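Local coordinates for protein D,D-dipeptidase/D,D-carboxypeptidase (Enterococcus faecalis, PDB 4MUQ) that acts as a zinc-dependent D,D-peptidase of vancomycin resistance, probably cleaving D-Ala-D-Ala dipeptides and the terminal D-alanine of cell-wall precursors, at residues 12-21 / 236-246; 94-102 / 160-168. All blocks are in the same frame, centred on the assembly; numbering follows the deposited sequence. Where two conformers were deposited one is given.

The two contacts sit in different parts of the one chain, their centres 23 Å apart and their nearest atoms about 7 Å apart, without touching. Contact 2 lies at the active site: its segments 94-102 and 160-168 wall the pocket that holds the phosphinate analogue of D-Ala-D-Ala, and His168 supplies one of the three protein ligands of the zinc ion. Contact 1 ties residues 12-21 to the hairpin 236-246 near the C-terminal end, and everything in contact 2 lies between these segments in sequence. The Val21 end of contact 1 comes near the site: the Val21 side chain is about 9 Å from those of His108 and His168 and about 8 Å from the inhibitor.

Contact 1. Residues 12-21 / 236-246; sequences EIYCGNLLLV and QISGNNIDGFV
The Phe245 ring carries Ile13 CG2 over one face, a CH-pi contact 3.8 Å from the ring centroid and displaced toward the rim. Ile13 also covers a face of its neighbour Tyr14 with CG1, while Asn241 OD1 comes to the edge of that tyrosine ring, 3.3 Å from Tyr14 CD1, with ring and amide planes nearly perpendicular. A water donates to both Asn241 OD1 and Tyr14 O. The other end of this amide, ND2, gives a nearly straight bond of 2.9 Å to Leu20 O, approaching from above the carbonyl plane; Pro26 O is its second acceptor. Ser238 turns OG away from its own N (chi1 177°), which places it to accept from Leu18 N at 2.9 Å, and it donates to Gly239 O. Three backbone bonds join the segments: Gly239 N to Cys15 O, Leu20 N to Asn240 O and Asn241 N to Ile13 O. Leu18 CD1 packs on Val246 CG1 at 3.6 Å. At the hairpin's tip Asn240 OD1 accepts from Ile242 N (an Asx turn), Asp243 N (an Asx motif) and, third, Gly244 N, closing the connection between antiparallel strands 234-239 and 244-250, against which the type I beta turn from Gly16 to Leu19 is docked.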
loop_
_atom_site.group_PDB
_atom_site.type_symbol
_atom_site.label_atom_id
_atom_site.label_comp_id
_atom_site.label_asym_id
_atom_site.label_seq_id
_atom_site.Cartn_x
_atom_site.Cartn_y
_atom_site.Cartn_z
ATOM N N GLU A 12 -8.043 13.906 -8.386
ATOM C CA GLU A 12 -6.827 13.106 -8.475
ATOM C C GLU A 12 -6.212 12.810 -7.107
ATOM O O GLU A 12 -5.336 11.948 -6.991
ATOM C CB GLU A 12 -5.805 13.769 -9.403
ATOM C CG GLU A 12 -6.281 13.861 -10.850
ATOM C CD GLU A 12 -5.189 14.321 -11.796
ATOM O OE1 GLU A 12 -4.171 13.607 -11.918
ATOM O OE2 GLU A 12 -5.349 15.394 -12.417
ATOM N N ILE A 13 -6.694 13.478 -6.056
ATOM C CA ILE A 13 -6.247 13.103 -4.706
ATOM C C ILE A 13 -6.699 11.695 -4.322
ATOM O O ILE A 13 -6.211 11.124 -3.353
ATOM C CB ILE A 13 -6.679 14.102 -3.583
ATOM C CG1 ILE A 13 -8.186 14.073 -3.339
ATOM C CG2 ILE A 13 -6.207 15.517 -3.874
ATOM C CD1 ILE A 13 -8.602 14.866 -2.111
ATOM N N TYR A 14 -7.620 11.132 -5.095
ATOM C CA TYR A 14 -8.194 9.835 -4.779
ATOM C C TYR A 14 -7.572 8.722 -5.619
ATOM O O TYR A 14 -8.073 7.584 -5.622
ATOM C CB TYR A 14 -9.719 9.892 -4.923
ATOM C CG TYR A 14 -10.360 10.971 -4.071
ATOM C CD1 TYR A 14 -10.273 10.931 -2.681
ATOM C CD2 TYR A 14 -11.040 12.037 -4.655
ATOM C CE1 TYR A 14 -10.843 11.917 -1.898
ATOM C CE2 TYR A 14 -11.617 13.023 -3.881
ATOM C CZ TYR A 14 -11.524 12.957 -2.507
ATOM O OH TYR A 14 -12.098 13.950 -1.742
ATOM N N CYS A 15 -6.453 9.030 -6.278
ATOM C CA CYS A 15 -5.672 8.054 -7.041
ATOM C C CYS A 15 -4.212 8.016 -6.593
ATOM O O CYS A 15 -3.675 9.034 -6.171
ATOM C CB CYS A 15 -5.708 8.396 -8.534
ATOM S SG CYS A 15 -7.360 8.499 -9.262
ATOM N N GLY A 16 -3.565 6.853 -6.692
ATOM C CA GLY A 16 -2.123 6.771 -6.476
ATOM C C GLY A 16 -1.641 5.726 -5.478
ATOM O O GLY A 16 -2.445 5.112 -4.757
ATOM N N ASN A 17 -0.322 5.549 -5.419
ATOM C CA ASN A 17 0.285 4.532 -4.552
ATOM C C ASN A 17 0.144 4.806 -3.064
ATOM O O ASN A 17 0.289 3.894 -2.246
ATOM C CB ASN A 17 1.787 4.383 -4.816
ATOM C CG ASN A 17 2.105 3.740 -6.144
ATOM O OD1 ASN A 17 1.262 3.092 -6.760
ATOM N ND2 ASN A 17 3.355 3.888 -6.577
ATOM N N LEU A 18 -0.093 6.069 -2.706
ATOM C CA LEU A 18 -0.087 6.464 -1.299
ATOM C C LEU A 18 -1.464 6.756 -0.709
ATOM O O LEU A 18 -1.570 7.397 0.339
ATOM C CB LEU A 18 0.856 7.649 -1.079
ATOM C CG LEU A 18 2.340 7.288 -1.159
ATOM C CD1 LEU A 18 3.201 8.520 -1.369
ATOM C CD2 LEU A 18 2.739 6.589 0.136
ATOM N N LEU A 19 -2.523 6.261 -1.346
ATOM C CA LEU A 19 -3.852 6.453 -0.790
ATOM C C LEU A 19 -3.952 5.886 0.611
ATOM O O LEU A 19 -3.627 4.712 0.843
ATOM C CB LEU A 19 -4.910 5.746 -1.644
ATOM C CG LEU A 19 -5.023 6.227 -3.084
ATOM C CD1 LEU A 19 -6.037 5.371 -3.818
ATOM C CD2 LEU A 19 -5.403 7.717 -3.153
ATOM N N LEU A 20 -4.455 6.685 1.542
ATOM C CA LEU A 20 -4.825 6.157 2.844
ATOM C C LEU A 20 -6.292 5.738 2.814
ATOM O O LEU A 20 -7.186 6.589 2.733
ATOM C CB LEU A 20 -4.600 7.206 3.931
ATOM C CG LEU A 20 -5.004 6.763 5.341
ATOM C CD1 LEU A 20 -4.233 5.515 5.772
ATOM C CD2 LEU A 20 -4.766 7.873 6.328
ATOM N N VAL A 21 -6.540 4.429 2.848
ATOM C CA VAL A 21 -7.891 3.878 2.773
ATOM C C VAL A 21 -8.168 3.169 4.087
ATOM O O VAL A 21 -7.460 2.223 4.449
ATOM C CB VAL A 21 -8.024 2.863 1.624
ATOM C CG1 VAL A 21 -9.442 2.292 1.566
ATOM C CG2 VAL A 21 -7.667 3.525 0.298
ATOM N N GLN A 236 7.291 10.867 -9.266
ATOM C CA GLN A 236 5.986 10.259 -9.049
ATOM C C GLN A 236 5.120 11.233 -8.279
ATOM O O GLN A 236 5.623 12.023 -7.474
ATOM C CB GLN A 236 6.108 8.996 -8.204
ATOM C CG GLN A 236 6.858 7.854 -8.846
ATOM C CD GLN A 236 7.357 6.868 -7.810
ATOM O OE1 GLN A 236 8.267 7.175 -7.038
ATOM N NE2 GLN A 236 6.754 5.684 -7.774
ATOM N N ILE A 237 3.819 11.179 -8.535
ATOM C CA ILE A 237 2.845 11.925 -7.755
ATOM C C ILE A 237 1.714 10.992 -7.350
ATOM O O ILE A 237 1.233 10.196 -8.163
ATOM C CB ILE A 237 2.260 13.112 -8.555
ATOM C CG1 ILE A 237 3.380 14.041 -9.024
ATOM C CG2 ILE A 237 1.242 13.876 -7.703
ATOM C CD1 ILE A 237 2.913 15.180 -9.910
ATOM N N SER A 238 1.300 11.074 -6.092
ATOM C CA SER A 238 0.137 10.316 -5.638
ATOM C C SER A 238 -0.779 11.221 -4.836
ATOM O O SER A 238 -0.313 12.118 -4.138
ATOM C CB SER A 238 0.572 9.157 -4.735
ATOM O OG SER A 238 -0.567 8.461 -4.240
ATOM N N GLY A 239 -2.079 10.976 -4.906
ATOM C CA GLY A 239 -2.975 11.524 -3.905
ATOM C C GLY A 239 -2.787 10.794 -2.579
ATOM O O GLY A 239 -2.269 9.653 -2.536
ATOM N N ASN A 240 -3.234 11.411 -1.488
ATOM C CA ASN A 240 -3.224 10.716 -0.203
ATOM C C ASN A 240 -4.605 10.215 0.227
ATOM O O ASN A 240 -4.763 9.655 1.318
ATOM C CB ASN A 240 -2.564 11.543 0.902
ATOM C CG ASN A 240 -3.339 12.806 1.262
ATOM O OD1 ASN A 240 -4.455 13.054 0.780
ATOM N ND2 ASN A 240 -2.740 13.622 2.126
ATOM N N ASN A 241 -5.585 10.430 -0.649
ATOM C CA ASN A 241 -6.978 10.005 -0.459
ATOM C C ASN A 241 -7.776 10.911 0.469
ATOM O O ASN A 241 -8.921 10.611 0.815
ATOM C CB ASN A 241 -7.088 8.543 0.023
ATOM C CG ASN A 241 -8.389 7.898 -0.392
ATOM O OD1 ASN A 241 -8.894 8.139 -1.493
ATOM N ND2 ASN A 241 -8.952 7.066 0.491
ATOM N N ILE A 242 -7.179 12.037 0.854
ATOM C CA ILE A 242 -7.799 12.892 1.859
ATOM C C ILE A 242 -7.835 14.363 1.451
ATOM O O ILE A 242 -8.900 14.972 1.354
ATOM C CB ILE A 242 -7.057 12.797 3.216
ATOM C CG1 ILE A 242 -6.876 11.343 3.652
ATOM C CG2 ILE A 242 -7.790 13.602 4.287
ATOM C CD1 ILE A 242 -6.031 11.202 4.914
ATOM N N ASP A 243 -6.663 14.937 1.206
ATOM C CA ASP A 243 -6.594 16.382 1.107
ATOM C C ASP A 243 -5.485 16.914 0.226
ATOM O O ASP A 243 -5.337 18.118 0.125
ATOM C CB ASP A 243 -6.487 16.995 2.516
ATOM C CG ASP A 243 -5.328 16.412 3.330
ATOM O OD1 ASP A 243 -4.298 16.042 2.730
ATOM O OD2 ASP A 243 -5.447 16.341 4.576
ATOM N N GLY A 244 -4.698 16.054 -0.405
ATOM C CA GLY A 244 -3.585 16.560 -1.189
ATOM C C GLY A 244 -2.734 15.490 -1.841
ATOM O O GLY A 244 -3.143 14.319 -1.993
ATOM N N PHE A 245 -1.527 15.902 -2.216
ATOM C CA PHE A 245 -0.655 15.096 -3.040
ATOM C C PHE A 245 0.702 14.919 -2.380
ATOM O O PHE A 245 1.183 15.808 -1.662
ATOM C CB PHE A 245 -0.481 15.747 -4.417
ATOM C CG PHE A 245 -1.771 15.965 -5.161
ATOM C CD1 PHE A 245 -2.365 14.919 -5.867
ATOM C CD2 PHE A 245 -2.399 17.201 -5.148
ATOM C CE1 PHE A 245 -3.552 15.116 -6.556
ATOM C CE2 PHE A 245 -3.592 17.403 -5.833
ATOM C CZ PHE A 245 -4.170 16.356 -6.540
ATOM N N VAL A 246 1.317 13.769 -2.635
ATOM C CA VAL A 246 2.695 13.522 -2.251
ATOM C C VAL A 246 3.528 13.379 -3.520
ATOM O O VAL A 246 3.207 12.570 -4.406
ATOM C CB VAL A 246 2.819 12.261 -1.391
ATOM C CG1 VAL A 246 4.282 11.983 -1.061
ATOM C CG2 VAL A 246 2.019 12.438 -0.118
HETATM O O HOH W 1 -9.959 6.708 -3.503
HETATM O O HOH W 2 -11.373 13.975 1.335
HETATM O O HOH W 3 1.560 7.007 -7.221
#

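Contact 2. Residues 94-102 / 160-168; sequences DFTRKYVAL and TGISHEPWH. With ZN (zinc ion), chain B; LY0 ((2R)-3-[(R)-[(1R)-1-aminoethyl](hydroxy)phosphoryl]-2-methylpropanoic acid), chain C; 2D8 ((2R)-3-[(R)-[(1S)-1-aminoethyl](hydroxy)phosphoryl]-2-methylpropanoic acid), chain D; PE3 (3,6,9,12,15,18,21,24,27,30,33,36,39-tridecaoxahentetracontane-1,41-diol), chain J.
Ser163 N donates to Lys98 O in the carbonyl plane at 2.9 Å, a nearly straight bond (166°) that fastens the last turn of helix 93-99 to the loop leading into strand 168-171. Beside it, a water donates to both Arg97 O and Gly161 O. Ser163 CB lies over one face of the Tyr99 ring, 3.8 Å from its centroid, and Ser163 OG rests 3.4 Å from Lys98 CB; the hydroxyl is hydrogen-bonded to an ethanediol, probably from the crystallisation liquor. Phe95 presents a ring face to Tyr99 CD2, and a second water links Tyr99 OH with His164 O. Beyond this junction Tyr99, Val100, Ala101, Ile162, Glu165, Trp167 and His168 line the pocket of an enzyme of the Hedgehog/DD-peptidase fold, holding a phosphinate analogue of D-Ala-D-Ala modelled as two overlapping diastereomers that differ in where the amine lies. Ala101 N donates to the inhibitor carboxylate oxygen O62; Arg75, Gln80 and Ser106 also hydrogen-bond to the inhibitor. Glu165 runs past the Tyr99 ring with its carboxylate turned 18° from the ring plane, and its OE1 lies 2.8 Å from phosphinate O32. Trp167 donates from NE1 to the same O32 at 2.9 Å, the oxygen lying at the indole edge, near its plane. His168 ND1 binds the zinc ion at 2.1 Å, alongside His108, Asp115 and both phosphinate oxygens, while Glu107 takes the bond from His168 NE2.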
loop_
_atom_site.group_PDB
_atom_site.type_symbol
_atom_site.label_atom_id
_atom_site.label_comp_id
_atom_site.label_asym_id
_atom_site.label_seq_id
_atom_site.Cartn_x
_atom_site.Cartn_y
_atom_site.Cartn_z
ATOM N N ASP A 94 -18.202 -8.536 16.331
ATOM C CA ASP A 94 -16.965 -8.015 16.910
ATOM C C ASP A 94 -15.733 -8.448 16.114
ATOM O O ASP A 94 -14.855 -7.638 15.796
ATOM C CB ASP A 94 -16.804 -8.485 18.352
ATOM C CG ASP A 94 -17.816 -7.873 19.290
ATOM O OD1 ASP A 94 -18.423 -6.843 18.922
ATOM O OD2 ASP A 94 -17.990 -8.419 20.402
ATOM N N PHE A 95 -15.666 -9.739 15.801
ATOM C CA PHE A 95 -14.567 -10.255 14.999
ATOM C C PHE A 95 -14.517 -9.574 13.638
ATOM O O PHE A 95 -13.455 -9.164 13.169
ATOM C CB PHE A 95 -14.672 -11.779 14.834
ATOM C CG PHE A 95 -13.584 -12.370 13.966
ATOM C CD1 PHE A 95 -12.426 -12.893 14.543
ATOM C CD2 PHE A 95 -13.710 -12.395 12.582
ATOM C CE1 PHE A 95 -11.416 -13.408 13.740
ATOM C CE2 PHE A 95 -12.720 -12.903 11.777
ATOM C CZ PHE A 95 -11.567 -13.418 12.357
ATOM N N THR A 96 -15.671 -9.490 12.989
ATOM C CA THR A 96 -15.730 -8.914 11.656
ATOM C C THR A 96 -15.261 -7.461 11.634
ATOM O O THR A 96 -14.498 -7.074 10.759
ATOM C CB THR A 96 -17.138 -9.030 11.106
ATOM O OG1 THR A 96 -17.516 -10.412 11.114
ATOM C CG2 THR A 96 -17.219 -8.489 9.687
ATOM N N ARG A 97 -15.701 -6.673 12.603
ATOM C CA ARG A 97 -15.282 -5.275 12.664
ATOM C C ARG A 97 -13.770 -5.135 12.816
ATOM O O ARG A 97 -13.181 -4.173 12.325
ATOM C CB ARG A 97 -15.983 -4.553 13.806
ATOM C CG ARG A 97 -17.388 -4.086 13.485
ATOM C CD ARG A 97 -18.026 -3.415 14.697
ATOM N NE ARG A 97 -17.267 -2.260 15.173
ATOM C CZ ARG A 97 -16.395 -2.288 16.179
ATOM N NH1 ARG A 97 -16.155 -3.421 16.830
ATOM N NH2 ARG A 97 -15.758 -1.181 16.536
ATOM N N LYS A 98 -13.143 -6.101 13.484
ATOM C CA LYS A 98 -11.707 -6.066 13.749
ATOM C C LYS A 98 -10.838 -6.646 12.638
ATOM O O LYS A 98 -9.662 -6.283 12.507
ATOM C CB LYS A 98 -11.401 -6.783 15.070
ATOM C CG LYS A 98 -11.962 -6.076 16.305
ATOM C CD LYS A 98 -11.651 -6.846 17.588
ATOM C CE LYS A 98 -12.018 -6.037 18.827
ATOM N NZ LYS A 98 -11.046 -4.926 19.029
ATOM N N TYR A 99 -11.392 -7.551 11.849
ATOM C CA TYR A 99 -10.608 -8.290 10.860
ATOM C C TYR A 99 -11.075 -8.176 9.410
ATOM O O TYR A 99 -10.502 -8.817 8.520
ATOM C CB TYR A 99 -10.535 -9.773 11.250
ATOM C CG TYR A 99 -9.665 -10.036 12.445
ATOM C CD1 TYR A 99 -8.281 -10.153 12.309
ATOM C CD2 TYR A 99 -10.201 -10.154 13.722
ATOM C CE1 TYR A 99 -7.471 -10.403 13.411
ATOM C CE2 TYR A 99 -9.388 -10.391 14.835
ATOM C CZ TYR A 99 -8.029 -10.508 14.673
ATOM O OH TYR A 99 -7.236 -10.742 15.769
ATOM N N VAL A 100 -12.147 -7.430 9.158
ATOM C CA VAL A 100 -12.598 -7.255 7.786
ATOM C C VAL A 100 -12.925 -5.781 7.570
ATOM O O VAL A 100 -13.765 -5.219 8.275
ATOM C CB VAL A 100 -13.846 -8.104 7.453
ATOM C CG1 VAL A 100 -14.129 -7.995 5.972
ATOM C CG2 VAL A 100 -13.645 -9.579 7.849
ATOM N N ALA A 101 -12.283 -5.140 6.593
ATOM C CA ALA A 101 -12.627 -3.763 6.292
ATOM C C ALA A 101 -14.054 -3.636 5.747
ATOM O O ALA A 101 -14.554 -4.531 5.069
ATOM C CB ALA A 101 -11.638 -3.172 5.294
ATOM N N LEU A 102 -14.707 -2.536 6.067
ATOM C CA LEU A 102 -15.987 -2.223 5.437
ATOM C C LEU A 102 -15.834 -2.186 3.913
ATOM O O LEU A 102 -14.795 -1.768 3.390
ATOM C CB LEU A 102 -16.486 -0.866 5.917
ATOM C CG LEU A 102 -16.947 -0.734 7.369
ATOM C CD1 LEU A 102 -17.109 0.744 7.736
ATOM C CD2 LEU A 102 -18.248 -1.479 7.559
ATOM N N THR A 160 -5.151 2.265 13.290
ATOM C CA THR A 160 -5.560 1.640 12.030
ATOM C C THR A 160 -7.025 1.211 12.083
ATOM O O THR A 160 -7.680 1.087 11.041
ATOM C CB THR A 160 -4.732 0.390 11.694
ATOM O OG1 THR A 160 -4.987 -0.609 12.687
ATOM C CG2 THR A 160 -3.240 0.705 11.644
ATOM N N GLY A 161 -7.539 0.970 13.286
ATOM C CA GLY A 161 -8.873 0.425 13.443
ATOM C C GLY A 161 -9.017 -1.044 13.067
ATOM O O GLY A 161 -10.144 -1.533 12.975
ATOM N N ILE A 162 -7.898 -1.737 12.855
ATOM C CA ILE A 162 -7.918 -3.140 12.441
ATOM C C ILE A 162 -6.971 -3.891 13.365
ATOM O O ILE A 162 -5.909 -3.376 13.719
ATOM C CB ILE A 162 -7.471 -3.260 10.955
ATOM C CG1 ILE A 162 -8.499 -2.581 10.021
ATOM C CG2 ILE A 162 -7.231 -4.720 10.543
ATOM C CD1 ILE A 162 -9.878 -3.225 10.004
ATOM N N SER A 163 -7.334 -5.102 13.761
ATOM C CA SER A 163 -6.461 -5.898 14.617
ATOM C C SER A 163 -5.174 -6.289 13.897
ATOM O O SER A 163 -5.091 -6.271 12.678
ATOM C CB SER A 163 -7.200 -7.148 15.072
ATOM O OG SER A 163 -8.187 -6.812 16.026
ATOM N N HIS A 164 -4.163 -6.622 14.691
ATOM C CA HIS A 164 -2.906 -7.188 14.217
ATOM C C HIS A 164 -3.148 -8.252 13.134
ATOM O O HIS A 164 -3.844 -9.240 13.387
ATOM C CB HIS A 164 -2.228 -7.822 15.428
ATOM C CG HIS A 164 -0.930 -8.509 15.142
ATOM N ND1 HIS A 164 -0.435 -9.482 15.977
ATOM C CD2 HIS A 164 -0.023 -8.362 14.146
ATOM C CE1 HIS A 164 0.724 -9.917 15.508
ATOM N NE2 HIS A 164 1.006 -9.242 14.412
ATOM N N GLU A 165 -2.549 -8.058 11.958
ATOM C CA GLU A 165 -2.614 -9.055 10.880
ATOM C C GLU A 165 -1.212 -9.362 10.362
ATOM O O GLU A 165 -0.620 -8.570 9.649
ATOM C CB GLU A 165 -3.515 -8.580 9.741
ATOM C CG GLU A 165 -4.957 -8.349 10.162
ATOM C CD GLU A 165 -5.887 -8.287 8.986
ATOM O OE1 GLU A 165 -5.396 -7.949 7.883
ATOM O OE2 GLU A 165 -7.074 -8.585 9.185
ATOM N N PRO A 166 -0.666 -10.519 10.728
ATOM C CA PRO A 166 0.667 -10.879 10.234
ATOM C C PRO A 166 0.778 -10.963 8.706
ATOM O O PRO A 166 1.883 -10.818 8.173
ATOM C CB PRO A 166 0.895 -12.254 10.862
ATOM C CG PRO A 166 0.150 -12.174 12.189
ATOM C CD PRO A 166 -1.101 -11.381 11.843
ATOM N N TRP A 167 -0.350 -11.165 8.023
ATOM C CA TRP A 167 -0.351 -11.623 6.626
ATOM C C TRP A 167 -0.603 -10.566 5.560
ATOM O O TRP A 167 -0.443 -10.868 4.381
ATOM C CB TRP A 167 -1.427 -12.697 6.444
ATOM C CG TRP A 167 -2.795 -12.176 6.812
ATOM C CD1 TRP A 167 -3.633 -11.422 6.032
ATOM C CD2 TRP A 167 -3.465 -12.344 8.071
ATOM N NE1 TRP A 167 -4.777 -11.115 6.730
ATOM C CE2 TRP A 167 -4.703 -11.674 7.980
ATOM C CE3 TRP A 167 -3.133 -12.994 9.266
ATOM C CZ2 TRP A 167 -5.609 -11.630 9.043
ATOM C CZ3 TRP A 167 -4.042 -12.957 10.323
ATOM C CH2 TRP A 167 -5.257 -12.262 10.204
ATOM N N HIS A 168 -1.040 -9.369 5.952
ATOM C CA HIS A 168 -1.523 -8.361 5.005
ATOM C C HIS A 168 -0.466 -7.302 4.708
ATOM O O HIS A 168 -0.017 -6.577 5.608
ATOM C CB HIS A 168 -2.823 -7.736 5.539
ATOM C CG HIS A 168 -3.392 -6.655 4.672
ATOM N ND1 HIS A 168 -4.612 -6.772 4.032
ATOM C CD2 HIS A 168 -2.935 -5.413 4.391
ATOM C CE1 HIS A 168 -4.864 -5.651 3.375
ATOM N NE2 HIS A 168 -3.866 -4.810 3.586
HETATM ZN ZN ZN B . -5.723 -8.432 3.464
HETATM P P LY0 C . -7.900 -8.829 5.278
HETATM C C1 LY0 C . -10.160 -10.171 5.271
HETATM N N1 LY0 C . -8.714 -10.647 7.047
HETATM C C2 LY0 C . -8.715 -10.410 5.658
HETATM C C4 LY0 C . -8.654 -7.483 6.234
HETATM C C5 LY0 C . -8.476 -6.123 5.628
HETATM C C6 LY0 C . -9.497 -5.910 4.522
HETATM C C7 LY0 C . -8.606 -5.088 6.732
HETATM O O31 LY0 C . -8.106 -8.515 3.778
HETATM O O32 LY0 C . -6.357 -8.970 5.488
HETATM O O61 LY0 C . -9.155 -5.208 3.585
HETATM O O62 LY0 C . -10.605 -6.408 4.626
HETATM C C4 2D8 D . -8.648 -7.474 6.235
HETATM C C5 2D8 D . -8.474 -6.119 5.628
HETATM C C6 2D8 D . -9.497 -5.910 4.521
HETATM C C7 2D8 D . -8.606 -5.086 6.732
HETATM N N1 2D8 D . -8.062 -11.462 5.177
HETATM P P 2D8 D . -7.898 -8.824 5.283
HETATM C C1 2D8 D . -10.144 -10.197 5.288
HETATM C C2 2D8 D . -8.717 -10.368 5.772
HETATM O O31 2D8 D . -8.121 -8.527 3.782
HETATM O O32 2D8 D . -6.355 -8.972 5.488
HETATM O O61 2D8 D . -9.156 -5.207 3.584
HETATM O O62 2D8 D . -10.605 -6.408 4.626
HETATM O O40 PE3 J . -19.870 -10.099 17.654
HETATM C C39 PE3 J . -19.695 -10.753 18.915
HETATM C C38 PE3 J . -20.819 -11.709 19.324
HETATM O O37 PE3 J . -21.121 -12.855 18.483
HETATM C C36 PE3 J . -19.982 -13.712 18.301
HETATM C C35 PE3 J . -20.189 -15.058 17.576
HETATM O O34 PE3 J . -20.697 -15.209 16.226
HETATM C C33 PE3 J . -22.059 -14.800 16.067
HETATM C C32 PE3 J . -22.398 -15.056 14.612
HETATM O O31 PE3 J . -22.206 -16.462 14.388
HETATM O O HOH W 4 -12.425 -2.267 14.218
HETATM O O HOH W 5 -4.616 -10.967 15.284
#